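Local coordinates for protein glycoside Hydrolase Family 43_12 (Metagenome, PDB 7JVH) that probably hydrolyses glycosidic bonds of arabinose- or xylose-containing plant polysaccharides, as a two-domain family 43 glycoside hydrolase recovered from a gut metagenome, at residues E51-D63 with D374-E386. Sequence-based numbering, arbitrary orientation.
Sequences EFYSPILQGCYPD and DGFFPNGNFTYSE
The carboxamide of Asn379 donates from ND2 to Pro55 O at 2.9 Å, a nearly straight bond (N-H...O 160°) in the carbonyl plane and on a lone pair. The same nitrogen reaches Ile56 O only through a weak, bent bond. The contact lies in the linker region where the five-bladed beta-propeller of family 43 meets the C-terminal concanavalin A-like beta-sandwich: residues 51-63 enter the propeller, and 374-386 lead into sandwich strand 383-386. Asn379 OD1 is held as well, taking a hydrogen from Gly380 N and another from a water that also donates to Pro55 O, so both ends of the amide have partners, a pattern consistent with the modelled orientation.

A second amide reinforces the join. Gln58 NE2 donates to Gly380 O at 3.1 Å, the acceptor almost in the Gln58 amide plane; His440 NE2 of the sandwich binds the same oxygen. The Gln58 and Asn379 amides stack with planes 16° apart, Gln58 CD lying 3.4 Å from Asn379 OD1. With CG anti to the carbonyl carbon and the chain extended beyond it, Gln58 spans to the opposing backbone, and its OE1 meets the edge of the Phe382 ring in plane.

Packing flanks these bonds. On one flank, Tyr53 lays CD2 against Gly380 CA, while its hydroxyl bonds to Asn45 O. On the other, Phe377 turns its edge toward the face of Tyr61 in an offset edge-to-face pair, centroids 5.9 Å apart and planes at 86°, with Phe377 CZ nearest the Tyr61 hydroxyl. Leu57, which belongs with Ile56 to a classic beta bulge set opposite Thr336 of strand 335-342, completes this apolar cluster: its CD2 methyl sits 3.5 Å from Phe377 CE2.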
loop_
_atom_site.group_PDB
_atom_site.type_symbol
_atom_site.label_atom_id
_atom_site.label_comp_id
_atom_site.label_asym_id
_atom_site.label_seq_id
_atom_site.Cartn_x
_atom_site.Cartn_y
_atom_site.Cartn_z
ATOM N N GLU A 51 -13.663 -16.590 13.850
ATOM C CA GLU A 51 -13.614 -16.005 12.499
ATOM C C GLU A 51 -12.744 -14.750 12.496
ATOM O O GLU A 51 -12.405 -14.267 13.565
ATOM C CB GLU A 51 -15.041 -15.694 12.062
ATOM C CG GLU A 51 -15.831 -16.924 11.684
ATOM C CD GLU A 51 -17.295 -16.640 11.437
ATOM O OE1 GLU A 51 -17.867 -15.897 12.231
ATOM O OE2 GLU A 51 -17.848 -17.155 10.466
ATOM N N PHE A 52 -12.383 -14.289 11.305
ATOM C CA PHE A 52 -11.598 -13.047 11.105
ATOM C C PHE A 52 -11.996 -12.445 9.766
ATOM O O PHE A 52 -12.542 -13.149 8.935
ATOM C CB PHE A 52 -10.092 -13.285 11.175
ATOM C CG PHE A 52 -9.462 -13.926 9.967
ATOM C CD1 PHE A 52 -9.659 -15.263 9.692
ATOM C CD2 PHE A 52 -8.645 -13.204 9.120
ATOM C CE1 PHE A 52 -9.053 -15.861 8.606
ATOM C CE2 PHE A 52 -8.064 -13.802 8.020
ATOM C CZ PHE A 52 -8.270 -15.129 7.762
ATOM N N TYR A 53 -11.795 -11.143 9.628
ATOM C CA TYR A 53 -12.058 -10.427 8.388
ATOM C C TYR A 53 -10.834 -10.462 7.469
ATOM O O TYR A 53 -9.705 -10.284 7.930
ATOM C CB TYR A 53 -12.440 -8.976 8.701
ATOM C CG TYR A 53 -13.779 -8.815 9.419
ATOM C CD1 TYR A 53 -14.941 -9.365 8.890
ATOM C CD2 TYR A 53 -13.886 -8.082 10.600
ATOM C CE1 TYR A 53 -16.157 -9.194 9.502
ATOM C CE2 TYR A 53 -15.106 -7.910 11.228
ATOM C CZ TYR A 53 -16.239 -8.473 10.677
ATOM O OH TYR A 53 -17.465 -8.343 11.278
ATOM N N SER A 54 -11.207 -10.660 6.210
ATOM C CA SER A 54 -10.371 -10.650 4.998
ATOM C C SER A 54 -10.988 -9.682 3.991
ATOM O O SER A 54 -12.055 -9.919 3.468
ATOM C CB SER A 54 -10.183 -11.998 4.418
ATOM O OG SER A 54 -9.194 -11.953 3.420
ATOM N N PRO A 55 -10.077 -8.557 3.639
ATOM C CA PRO A 55 -8.631 -8.351 3.783
ATOM C C PRO A 55 -8.080 -8.109 5.187
ATOM O O PRO A 55 -8.665 -7.367 5.977
ATOM C CB PRO A 55 -8.400 -7.088 2.953
ATOM C CG PRO A 55 -9.677 -6.334 3.039
ATOM C CD PRO A 55 -10.745 -7.398 3.025
ATOM N N ILE A 56 -6.928 -8.709 5.468
ATOM C CA ILE A 56 -6.273 -8.594 6.799
ATOM C C ILE A 56 -5.616 -7.228 6.935
ATOM O O ILE A 56 -5.358 -6.834 8.055
ATOM C CB ILE A 56 -5.282 -9.742 7.028
ATOM C CG1 ILE A 56 -4.072 -9.643 6.102
ATOM C CG2 ILE A 56 -5.994 -11.071 6.880
ATOM C CD1 ILE A 56 -3.524 -10.980 5.692
ATOM N N LEU A 57 -5.256 -6.613 5.815
ATOM C CA LEU A 57 -4.760 -5.236 5.798
ATOM C C LEU A 57 -5.683 -4.438 4.906
ATOM O O LEU A 57 -5.722 -4.632 3.711
ATOM C CB LEU A 57 -3.329 -5.151 5.291
ATOM C CG LEU A 57 -2.244 -5.975 5.967
ATOM C CD1 LEU A 57 -0.934 -5.842 5.202
ATOM C CD2 LEU A 57 -2.052 -5.550 7.408
ATOM N N GLN A 58 -6.459 -3.553 5.525
ATOM C CA GLN A 58 -7.409 -2.690 4.856
ATOM C C GLN A 58 -6.658 -1.464 4.376
ATOM O O GLN A 58 -5.693 -1.033 5.012
ATOM C CB GLN A 58 -8.517 -2.281 5.835
ATOM C CG GLN A 58 -9.340 -3.433 6.378
ATOM C CD GLN A 58 -10.135 -3.068 7.615
ATOM O OE1 GLN A 58 -9.568 -2.708 8.639
ATOM N NE2 GLN A 58 -11.464 -3.165 7.523
ATOM N N GLY A 59 -7.128 -0.888 3.269
ATOM C CA GLY A 59 -6.493 0.265 2.644
ATOM C C GLY A 59 -5.315 -0.142 1.761
ATOM O O GLY A 59 -5.036 -1.341 1.602
ATOM N N CYS A 60 -4.619 0.855 1.212
ATOM C CA CYS A 60 -3.535 0.628 0.262
ATOM C C CYS A 60 -2.384 -0.178 0.870
ATOM O O CYS A 60 -1.509 0.369 1.563
ATOM C CB CYS A 60 -2.996 1.930 -0.317
ATOM S SG CYS A 60 -1.915 1.678 -1.753
ATOM N N TYR A 61 -2.425 -1.494 0.613
ATOM C CA TYR A 61 -1.365 -2.423 0.972
ATOM C C TYR A 61 -1.284 -3.454 -0.146
ATOM O O TYR A 61 -1.697 -4.598 0.031
ATOM C CB TYR A 61 -1.638 -3.092 2.313
ATOM C CG TYR A 61 -1.528 -2.131 3.469
ATOM C CD1 TYR A 61 -0.299 -1.855 4.053
ATOM C CD2 TYR A 61 -2.648 -1.478 3.961
ATOM C CE1 TYR A 61 -0.200 -0.974 5.116
ATOM C CE2 TYR A 61 -2.553 -0.596 5.035
ATOM C CZ TYR A 61 -1.330 -0.354 5.611
ATOM O OH TYR A 61 -1.208 0.519 6.673
ATOM N N PRO A 62 -0.801 -3.058 -1.347
ATOM C CA PRO A 62 -0.791 -3.940 -2.511
ATOM C C PRO A 62 0.411 -4.881 -2.562
ATOM O O PRO A 62 1.325 -4.811 -1.724
ATOM C CB PRO A 62 -0.760 -2.944 -3.686
ATOM C CG PRO A 62 -0.866 -1.560 -3.066
ATOM C CD PRO A 62 -0.322 -1.713 -1.689
ATOM N N ASP A 63 0.376 -5.780 -3.547
ATOM C CA ASP A 63 1.488 -6.667 -3.866
ATOM C C ASP A 63 2.073 -7.292 -2.601
ATOM O O ASP A 63 3.227 -7.061 -2.257
ATOM C CB ASP A 63 2.567 -5.880 -4.630
ATOM C CG ASP A 63 2.018 -5.152 -5.838
ATOM O OD1 ASP A 63 1.345 -5.792 -6.686
ATOM O OD2 ASP A 63 2.266 -3.927 -5.938
ATOM N N ASP A 374 -4.650 -4.582 21.995
ATOM C CA ASP A 374 -3.220 -4.451 22.366
ATOM C C ASP A 374 -2.503 -3.652 21.284
ATOM O O ASP A 374 -3.046 -2.622 20.839
ATOM C CB ASP A 374 -2.564 -5.797 22.669
ATOM C CG ASP A 374 -2.922 -6.336 24.043
ATOM O OD1 ASP A 374 -4.078 -6.765 24.218
ATOM O OD2 ASP A 374 -2.041 -6.320 24.924
ATOM N N GLY A 375 -1.329 -4.116 20.870
ATOM C CA GLY A 375 -0.582 -3.378 19.841
ATOM C C GLY A 375 -0.799 -3.969 18.472
ATOM O O GLY A 375 -0.006 -3.678 17.592
ATOM N N PHE A 376 -1.856 -4.755 18.312
ATOM C CA PHE A 376 -2.142 -5.428 17.029
ATOM C C PHE A 376 -2.829 -4.478 16.065
ATOM O O PHE A 376 -3.585 -3.625 16.489
ATOM C CB PHE A 376 -3.020 -6.651 17.257
ATOM C CG PHE A 376 -2.248 -7.805 17.823
ATOM C CD1 PHE A 376 -1.297 -8.449 17.063
ATOM C CD2 PHE A 376 -2.435 -8.210 19.127
ATOM C CE1 PHE A 376 -0.567 -9.495 17.592
ATOM C CE2 PHE A 376 -1.701 -9.253 19.651
ATOM C CZ PHE A 376 -0.769 -9.893 18.883
ATOM N N PHE A 377 -2.549 -4.692 14.790
ATOM C CA PHE A 377 -3.101 -3.920 13.701
ATOM C C PHE A 377 -4.614 -4.127 13.672
ATOM O O PHE A 377 -5.081 -5.247 13.857
ATOM C CB PHE A 377 -2.453 -4.383 12.391
ATOM C CG PHE A 377 -2.559 -3.400 11.263
ATOM C CD1 PHE A 377 -1.881 -2.194 11.316
ATOM C CD2 PHE A 377 -3.295 -3.699 10.126
ATOM C CE1 PHE A 377 -1.959 -1.293 10.259
ATOM C CE2 PHE A 377 -3.395 -2.796 9.085
ATOM C CZ PHE A 377 -2.711 -1.593 9.136
ATOM N N PRO A 378 -5.426 -3.066 13.441
ATOM C CA PRO A 378 -6.882 -3.195 13.473
ATOM C C PRO A 378 -7.451 -3.890 12.255
ATOM O O PRO A 378 -6.726 -4.155 11.320
ATOM C CB PRO A 378 -7.349 -1.740 13.508
ATOM C CG PRO A 378 -6.279 -0.997 12.776
ATOM C CD PRO A 378 -4.987 -1.693 13.131
ATOM N N ASN A 379 -8.744 -4.225 12.310
ATOM C CA ASN A 379 -9.535 -4.662 11.162
ATOM C C ASN A 379 -11.012 -4.422 11.466
ATOM O O ASN A 379 -11.349 -3.851 12.517
ATOM C CB ASN A 379 -9.254 -6.122 10.797
ATOM C CG ASN A 379 -9.315 -6.362 9.299
ATOM O OD1 ASN A 379 -10.384 -6.253 8.684
ATOM N ND2 ASN A 379 -8.176 -6.651 8.694
ATOM N N GLY A 380 -11.895 -4.813 10.548
ATOM C CA GLY A 380 -13.308 -4.494 10.672
ATOM C C GLY A 380 -13.531 -2.983 10.753
ATOM O O GLY A 380 -12.815 -2.210 10.127
ATOM N N ASN A 381 -14.545 -2.585 11.519
ATOM C CA ASN A 381 -14.844 -1.196 11.821
ATOM C C ASN A 381 -14.298 -0.872 13.200
ATOM O O ASN A 381 -14.481 -1.623 14.147
ATOM C CB ASN A 381 -16.342 -0.930 11.749
ATOM C CG ASN A 381 -16.846 -0.868 10.334
ATOM O OD1 ASN A 381 -16.086 -0.574 9.418
ATOM N ND2 ASN A 381 -18.119 -1.140 10.131
ATOM N N PHE A 382 -13.594 0.261 13.290
ATOM C CA PHE A 382 -12.843 0.643 14.466
ATOM C C PHE A 382 -12.588 2.144 14.441
ATOM O O PHE A 382 -12.895 2.822 13.463
ATOM C CB PHE A 382 -11.534 -0.126 14.533
ATOM C CG PHE A 382 -10.610 0.147 13.376
ATOM C CD1 PHE A 382 -9.708 1.189 13.410
ATOM C CD2 PHE A 382 -10.645 -0.660 12.245
ATOM C CE1 PHE A 382 -8.863 1.420 12.347
ATOM C CE2 PHE A 382 -9.798 -0.436 11.187
ATOM C CZ PHE A 382 -8.906 0.610 11.230
ATOM N N THR A 383 -12.033 2.650 15.542
ATOM C CA THR A 383 -11.665 4.038 15.696
ATOM C C THR A 383 -10.228 4.089 16.167
ATOM O O THR A 383 -9.861 3.404 17.130
ATOM C CB THR A 383 -12.577 4.769 16.693
ATOM O OG1 THR A 383 -13.836 5.005 16.064
ATOM C CG2 THR A 383 -11.992 6.097 17.122
ATOM N N TYR A 384 -9.418 4.899 15.458
ATOM C CA TYR A 384 -8.048 5.190 15.831
ATOM C C TYR A 384 -7.965 6.674 16.178
ATOM O O TYR A 384 -8.118 7.534 15.307
ATOM C CB TYR A 384 -7.103 4.836 14.693
ATOM C CG TYR A 384 -5.662 5.270 14.889
ATOM C CD1 TYR A 384 -5.040 5.141 16.121
ATOM C CD2 TYR A 384 -4.910 5.788 13.821
ATOM C CE1 TYR A 384 -3.732 5.532 16.308
ATOM C CE2 TYR A 384 -3.582 6.170 14.005
ATOM C CZ TYR A 384 -3.001 6.042 15.247
ATOM O OH TYR A 384 -1.696 6.413 15.467
ATOM N N SER A 385 -7.757 6.952 17.471
ATOM C CA SER A 385 -7.550 8.285 17.988
ATOM C C SER A 385 -6.099 8.378 18.419
ATOM O O SER A 385 -5.641 7.605 19.265
ATOM C CB SER A 385 -8.461 8.591 19.178
ATOM O OG SER A 385 -8.216 9.891 19.673
ATOM N N GLU A 386 -5.377 9.337 17.826
ATOM C CA GLU A 386 -3.968 9.524 18.054
ATOM C C GLU A 386 -3.809 10.940 18.570
ATOM O O GLU A 386 -4.313 11.891 17.956
ATOM C CB GLU A 386 -3.202 9.377 16.742
ATOM C CG GLU A 386 -1.715 9.625 16.849
ATOM C CD GLU A 386 -1.056 8.729 17.885
ATOM O OE1 GLU A 386 -0.939 7.521 17.605
ATOM O OE2 GLU A 386 -0.641 9.245 18.961
HETATM O O HOH W 1 -11.210 -6.708 6.269
#